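Local coordinates for protein meso-diaminopimelate dehydrogenase (Clostridium tetani, PDB 3WGY) that probably catalyses the reversible NADP-dependent oxidative deamination of meso-diaminopimelate, and is here a variant bound to the keto acid 4-methyl-2-oxovalerate, at residues 107-121 and 291-305. The protein carries 6 engineered substitutions. Numbering follows the deposited sequence.
Sequences DEISKKAGNISLIST and IYKLSKEGKKGAVTV
I116-L118 and G301-V303 are neighbouring parallel strands. Four backbone hydrogen bonds zip them together: G301 N to N115 O, S117 N to G301 O, V303 N to S117 O (2.8 Å) and I119 N to V303 O (3.0 Å). The first two flank I116 and grip both polar backbone atoms of G301.

Two further bonds involve side chains. D107 OD1 takes the N-H of A302 at 3.1 Å on its anti lone pair, in a nearly straight bond (173°). CG of D107 lies anti to the backbone N (chi1 -170°), which turns the carboxylate to the strand. A water links the same OD1 to A302 O, and K111 NZ forms a salt bridge to OD2 of D107. K300 bends at chi2 (-64°) and brings NZ above the carbonyl plane of G114, 2.8 Å from G114 O. G114 closes helix 99-113 in a Schellman motif.

Apolar packing fills the side toward helix 276-296. I116 CG2 meets I291 CG2 at 3.7 Å. I116 CD1 lies 3.8 Å from L294 CB, the two side chains crossing at about a right angle. L118 CB presses tightly on I291 CD1 (3.4 Å). On the side of helix 99-113, S110 CB and the K111 CG methylene rest on the backbone of G301.

Strand 301-303 lies at one edge of the seven-stranded parallel sheet, as counted within this chain, a sheet consistent with a Rossmann-type dinucleotide-binding domain. Strand 116-118 lies between it and strand 88-90. Helix 99-113 packs on one face and helix 276-296 on the other.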
loop_
_atom_site.group_PDB
_atom_site.type_symbol
_atom_site.label_atom_id
_atom_site.label_comp_id
_atom_site.label_asym_id
_atom_site.label_seq_id
_atom_site.Cartn_x
_atom_site.Cartn_y
_atom_site.Cartn_z
ATOM N N ASP B 107 -13.504 -0.450 -22.418
ATOM C CA ASP B 107 -12.454 -1.204 -23.098
ATOM C C ASP B 107 -12.684 -1.210 -24.606
ATOM O O ASP B 107 -11.769 -0.937 -25.384
ATOM C CB ASP B 107 -12.401 -2.641 -22.566
ATOM C CG ASP B 107 -11.185 -3.404 -23.067
ATOM O OD1 ASP B 107 -10.072 -2.834 -23.051
ATOM O OD2 ASP B 107 -11.338 -4.580 -23.468
ATOM N N GLU B 108 -13.912 -1.513 -25.016
ATOM C CA GLU B 108 -14.255 -1.536 -26.433
ATOM C C GLU B 108 -13.995 -0.174 -27.070
ATOM O O GLU B 108 -13.253 -0.062 -28.044
ATOM C CB GLU B 108 -15.727 -1.915 -26.616
ATOM C CG GLU B 108 -16.500 -0.978 -27.544
ATOM C CD GLU B 108 -17.936 -1.404 -27.742
ATOM O OE1 GLU B 108 -18.153 -2.469 -28.360
ATOM O OE2 GLU B 108 -18.845 -0.678 -27.278
ATOM N N ILE B 109 -14.614 0.857 -26.505
ATOM C CA ILE B 109 -14.477 2.216 -27.010
ATOM C C ILE B 109 -13.030 2.687 -27.032
ATOM O O ILE B 109 -12.595 3.320 -27.993
ATOM C CB ILE B 109 -15.308 3.186 -26.158
ATOM C CG1 ILE B 109 -16.777 2.757 -26.186
ATOM C CG2 ILE B 109 -15.148 4.601 -26.681
ATOM C CD1 ILE B 109 -17.575 3.190 -24.979
ATOM N N SER B 110 -12.289 2.379 -25.971
ATOM C CA SER B 110 -10.888 2.775 -25.877
ATOM C C SER B 110 -10.065 2.176 -27.016
ATOM O O SER B 110 -9.408 2.899 -27.772
ATOM C CB SER B 110 -10.305 2.330 -24.532
ATOM O OG SER B 110 -10.993 2.945 -23.458
ATOM N N LYS B 111 -10.096 0.853 -27.133
ATOM C CA LYS B 111 -9.349 0.173 -28.186
ATOM C C LYS B 111 -9.756 0.703 -29.558
ATOM O O LYS B 111 -8.922 1.181 -30.326
ATOM C CB LYS B 111 -9.586 -1.340 -28.111
ATOM C CG LYS B 111 -8.863 -2.015 -26.947
ATOM C CD LYS B 111 -9.127 -3.515 -26.900
ATOM C CE LYS B 111 -8.324 -4.165 -25.783
ATOM N NZ LYS B 111 -8.659 -5.602 -25.590
ATOM N N LYS B 112 -11.049 0.626 -29.844
ATOM C CA LYS B 112 -11.601 1.095 -31.106
ATOM C C LYS B 112 -11.041 2.469 -31.492
ATOM O O LYS B 112 -10.858 2.764 -32.674
ATOM C CB LYS B 112 -13.125 1.151 -30.984
ATOM C CG LYS B 112 -13.894 1.336 -32.281
ATOM C CD LYS B 112 -15.388 1.226 -32.002
ATOM C CE LYS B 112 -16.230 1.475 -33.239
ATOM N NZ LYS B 112 -17.686 1.405 -32.909
ATOM N N ALA B 113 -10.746 3.299 -30.499
ATOM C CA ALA B 113 -10.228 4.637 -30.763
ATOM C C ALA B 113 -8.711 4.766 -30.649
ATOM O O ALA B 113 -8.149 5.809 -30.983
ATOM C CB ALA B 113 -10.898 5.637 -29.828
ATOM N N GLY B 114 -8.047 3.715 -30.179
ATOM C CA GLY B 114 -6.603 3.773 -30.024
ATOM C C GLY B 114 -6.188 4.607 -28.823
ATOM O O GLY B 114 -5.141 5.258 -28.836
ATOM N N ASN B 115 -7.015 4.591 -27.781
ATOM C CA ASN B 115 -6.743 5.345 -26.558
ATOM C C ASN B 115 -6.735 4.412 -25.357
ATOM O O ASN B 115 -7.053 3.231 -25.473
ATOM C CB ASN B 115 -7.821 6.406 -26.343
ATOM C CG ASN B 115 -7.786 7.492 -27.392
ATOM O OD1 ASN B 115 -8.820 8.074 -27.731
ATOM N ND2 ASN B 115 -6.597 7.786 -27.904
ATOM N N ILE B 116 -6.378 4.946 -24.196
ATOM C CA ILE B 116 -6.359 4.145 -22.982
ATOM C C ILE B 116 -7.249 4.824 -21.959
ATOM O O ILE B 116 -7.258 6.046 -21.854
ATOM C CB ILE B 116 -4.925 3.990 -22.418
ATOM C CG1 ILE B 116 -4.975 3.363 -21.020
ATOM C CG2 ILE B 116 -4.231 5.339 -22.374
ATOM C CD1 ILE B 116 -3.612 3.020 -20.459
ATOM N N SER B 117 -8.010 4.027 -21.216
ATOM C CA SER B 117 -8.914 4.568 -20.207
ATOM C C SER B 117 -8.744 3.905 -18.852
ATOM O O SER B 117 -8.828 2.686 -18.735
ATOM C CB SER B 117 -10.372 4.402 -20.644
ATOM O OG SER B 117 -10.662 5.209 -21.768
ATOM N N LEU B 118 -8.505 4.714 -17.831
ATOM C CA LEU B 118 -8.361 4.198 -16.476
ATOM C C LEU B 118 -9.703 4.357 -15.767
ATOM O O LEU B 118 -10.214 5.465 -15.631
ATOM C CB LEU B 118 -7.283 4.973 -15.715
ATOM C CG LEU B 118 -7.258 4.698 -14.208
ATOM C CD1 LEU B 118 -7.026 3.210 -13.973
ATOM C CD2 LEU B 118 -6.160 5.539 -13.544
ATOM N N ILE B 119 -10.282 3.248 -15.332
ATOM C CA ILE B 119 -11.559 3.309 -14.636
ATOM C C ILE B 119 -11.423 2.957 -13.156
ATOM O O ILE B 119 -10.481 2.277 -12.748
ATOM C CB ILE B 119 -12.586 2.330 -15.236
ATOM C CG1 ILE B 119 -12.229 0.901 -14.832
ATOM C CG2 ILE B 119 -12.595 2.446 -16.766
ATOM C CD1 ILE B 119 -13.359 -0.080 -15.003
ATOM N N SER B 120 -12.372 3.450 -12.367
ATOM C CA SER B 120 -12.452 3.176 -10.943
ATOM C C SER B 120 -11.241 3.465 -10.057
ATOM O O SER B 120 -10.842 2.619 -9.249
ATOM C CB SER B 120 -12.883 1.721 -10.742
ATOM O OG SER B 120 -14.117 1.454 -11.395
ATOM N N THR B 121 -10.652 4.646 -10.194
ATOM C CA THR B 121 -9.531 4.998 -9.331
ATOM C C THR B 121 -10.067 5.955 -8.255
ATOM O O THR B 121 -11.199 6.436 -8.355
ATOM C CB THR B 121 -8.363 5.642 -10.128
ATOM O OG1 THR B 121 -7.224 5.785 -9.266
ATOM C CG2 THR B 121 -8.755 6.989 -10.674
ATOM N N ILE B 291 -1.299 7.290 -16.698
ATOM C CA ILE B 291 -2.002 7.033 -17.949
ATOM C C ILE B 291 -1.275 7.703 -19.103
ATOM O O ILE B 291 -1.171 7.141 -20.193
ATOM C CB ILE B 291 -3.453 7.537 -17.887
ATOM C CG1 ILE B 291 -4.203 6.770 -16.797
ATOM C CG2 ILE B 291 -4.132 7.345 -19.231
ATOM C CD1 ILE B 291 -4.082 5.262 -16.910
ATOM N N TYR B 292 -0.773 8.904 -18.854
ATOM C CA TYR B 292 -0.027 9.635 -19.863
ATOM C C TYR B 292 1.168 8.780 -20.274
ATOM O O TYR B 292 1.424 8.587 -21.460
ATOM C CB TYR B 292 0.455 10.975 -19.301
ATOM C CG TYR B 292 1.481 11.676 -20.168
ATOM C CD1 TYR B 292 2.845 11.398 -20.036
ATOM C CD2 TYR B 292 1.088 12.599 -21.135
ATOM C CE1 TYR B 292 3.793 12.024 -20.850
ATOM C CE2 TYR B 292 2.021 13.230 -21.953
ATOM C CZ TYR B 292 3.371 12.940 -21.809
ATOM O OH TYR B 292 4.294 13.560 -22.631
ATOM N N LYS B 293 1.891 8.263 -19.282
ATOM C CA LYS B 293 3.057 7.433 -19.552
ATOM C C LYS B 293 2.663 6.202 -20.353
ATOM O O LYS B 293 3.280 5.896 -21.370
ATOM C CB LYS B 293 3.724 7.013 -18.242
ATOM C CG LYS B 293 4.191 8.186 -17.400
ATOM C CD LYS B 293 5.040 7.730 -16.228
ATOM C CE LYS B 293 5.506 8.907 -15.398
ATOM N NZ LYS B 293 6.509 8.502 -14.382
ATOM N N LEU B 294 1.627 5.501 -19.900
ATOM C CA LEU B 294 1.169 4.311 -20.595
ATOM C C LEU B 294 0.652 4.609 -22.000
ATOM O O LEU B 294 0.805 3.786 -22.904
ATOM C CB LEU B 294 0.079 3.604 -19.789
ATOM C CG LEU B 294 0.537 2.786 -18.577
ATOM C CD1 LEU B 294 -0.680 2.251 -17.855
ATOM C CD2 LEU B 294 1.434 1.639 -19.025
ATOM N N SER B 295 0.033 5.772 -22.190
ATOM C CA SER B 295 -0.487 6.119 -23.509
ATOM C C SER B 295 0.667 6.275 -24.496
ATOM O O SER B 295 0.552 5.877 -25.654
ATOM C CB SER B 295 -1.307 7.415 -23.460
ATOM O OG SER B 295 -0.482 8.549 -23.273
ATOM N N LYS B 296 1.777 6.850 -24.032
ATOM C CA LYS B 296 2.957 7.038 -24.874
ATOM C C LYS B 296 3.605 5.702 -25.252
ATOM O O LYS B 296 4.172 5.560 -26.338
ATOM C CB LYS B 296 3.985 7.917 -24.158
ATOM C CG LYS B 296 3.517 9.341 -23.918
ATOM C CD LYS B 296 3.184 10.033 -25.233
ATOM C CE LYS B 296 2.607 11.420 -25.009
ATOM N NZ LYS B 296 2.160 12.023 -26.293
ATOM N N GLU B 297 3.526 4.728 -24.351
ATOM C CA GLU B 297 4.096 3.413 -24.607
ATOM C C GLU B 297 3.128 2.645 -25.494
ATOM O O GLU B 297 3.266 1.437 -25.687
ATOM C CB GLU B 297 4.303 2.646 -23.300
ATOM C CG GLU B 297 5.067 3.406 -22.240
ATOM C CD GLU B 297 5.245 2.595 -20.972
ATOM O OE1 GLU B 297 4.561 1.562 -20.823
ATOM O OE2 GLU B 297 6.062 2.999 -20.123
ATOM N N GLY B 298 2.133 3.350 -26.013
ATOM C CA GLY B 298 1.166 2.726 -26.894
ATOM C C GLY B 298 0.200 1.745 -26.258
ATOM O O GLY B 298 -0.379 0.909 -26.954
ATOM N N LYS B 299 0.015 1.836 -24.947
ATOM C CA LYS B 299 -0.912 0.941 -24.261
ATOM C C LYS B 299 -2.330 1.305 -24.715
ATOM O O LYS B 299 -2.703 2.476 -24.696
ATOM C CB LYS B 299 -0.787 1.126 -22.748
ATOM C CG LYS B 299 -0.895 -0.160 -21.949
ATOM C CD LYS B 299 -2.176 -0.923 -22.254
ATOM C CE LYS B 299 -2.188 -2.276 -21.544
ATOM N NZ LYS B 299 -3.359 -3.118 -21.918
ATOM N N LYS B 300 -3.113 0.307 -25.118
ATOM C CA LYS B 300 -4.479 0.549 -25.592
ATOM C C LYS B 300 -5.511 -0.189 -24.746
ATOM O O LYS B 300 -5.231 -1.257 -24.206
ATOM C CB LYS B 300 -4.627 0.092 -27.052
ATOM C CG LYS B 300 -3.577 0.639 -28.017
ATOM C CD LYS B 300 -3.660 2.148 -28.160
ATOM C CE LYS B 300 -2.593 2.668 -29.112
ATOM N NZ LYS B 300 -2.579 4.157 -29.187
ATOM N N GLY B 301 -6.704 0.383 -24.635
ATOM C CA GLY B 301 -7.756 -0.261 -23.867
ATOM C C GLY B 301 -7.992 0.316 -22.484
ATOM O O GLY B 301 -7.415 1.342 -22.117
ATOM N N ALA B 302 -8.846 -0.351 -21.716
ATOM C CA ALA B 302 -9.163 0.087 -20.361
ATOM C C ALA B 302 -8.284 -0.637 -19.345
ATOM O O ALA B 302 -7.900 -1.787 -19.547
ATOM C CB ALA B 302 -10.633 -0.171 -20.055
ATOM N N VAL B 303 -7.969 0.053 -18.255
ATOM C CA VAL B 303 -7.139 -0.499 -17.188
ATOM C C VAL B 303 -7.662 -0.005 -15.847
ATOM O O VAL B 303 -8.368 1.005 -15.780
ATOM C CB VAL B 303 -5.665 -0.032 -17.310
ATOM C CG1 VAL B 303 -5.028 -0.607 -18.562
ATOM C CG2 VAL B 303 -5.606 1.488 -17.330
ATOM N N THR B 304 -7.319 -0.731 -14.788
ATOM C CA THR B 304 -7.710 -0.363 -13.439
ATOM C C THR B 304 -6.412 -0.115 -12.672
ATOM O O THR B 304 -5.321 -0.383 -13.190
ATOM C CB THR B 304 -8.500 -1.494 -12.741
ATOM O OG1 THR B 304 -7.608 -2.553 -12.371
ATOM C CG2 THR B 304 -9.570 -2.051 -13.672
ATOM N N VAL B 305 -6.515 0.392 -11.447
ATOM C CA VAL B 305 -5.316 0.637 -10.658
ATOM C C VAL B 305 -4.524 -0.655 -10.452
ATOM O O VAL B 305 -3.316 -0.621 -10.255
ATOM C CB VAL B 305 -5.663 1.235 -9.277
ATOM C CG1 VAL B 305 -6.322 2.585 -9.460
ATOM C CG2 VAL B 305 -6.589 0.292 -8.507
HETATM O O HOH W 1 -7.554 -3.424 -21.864
HETATM O O HOH W 2 -9.171 1.196 -10.744
#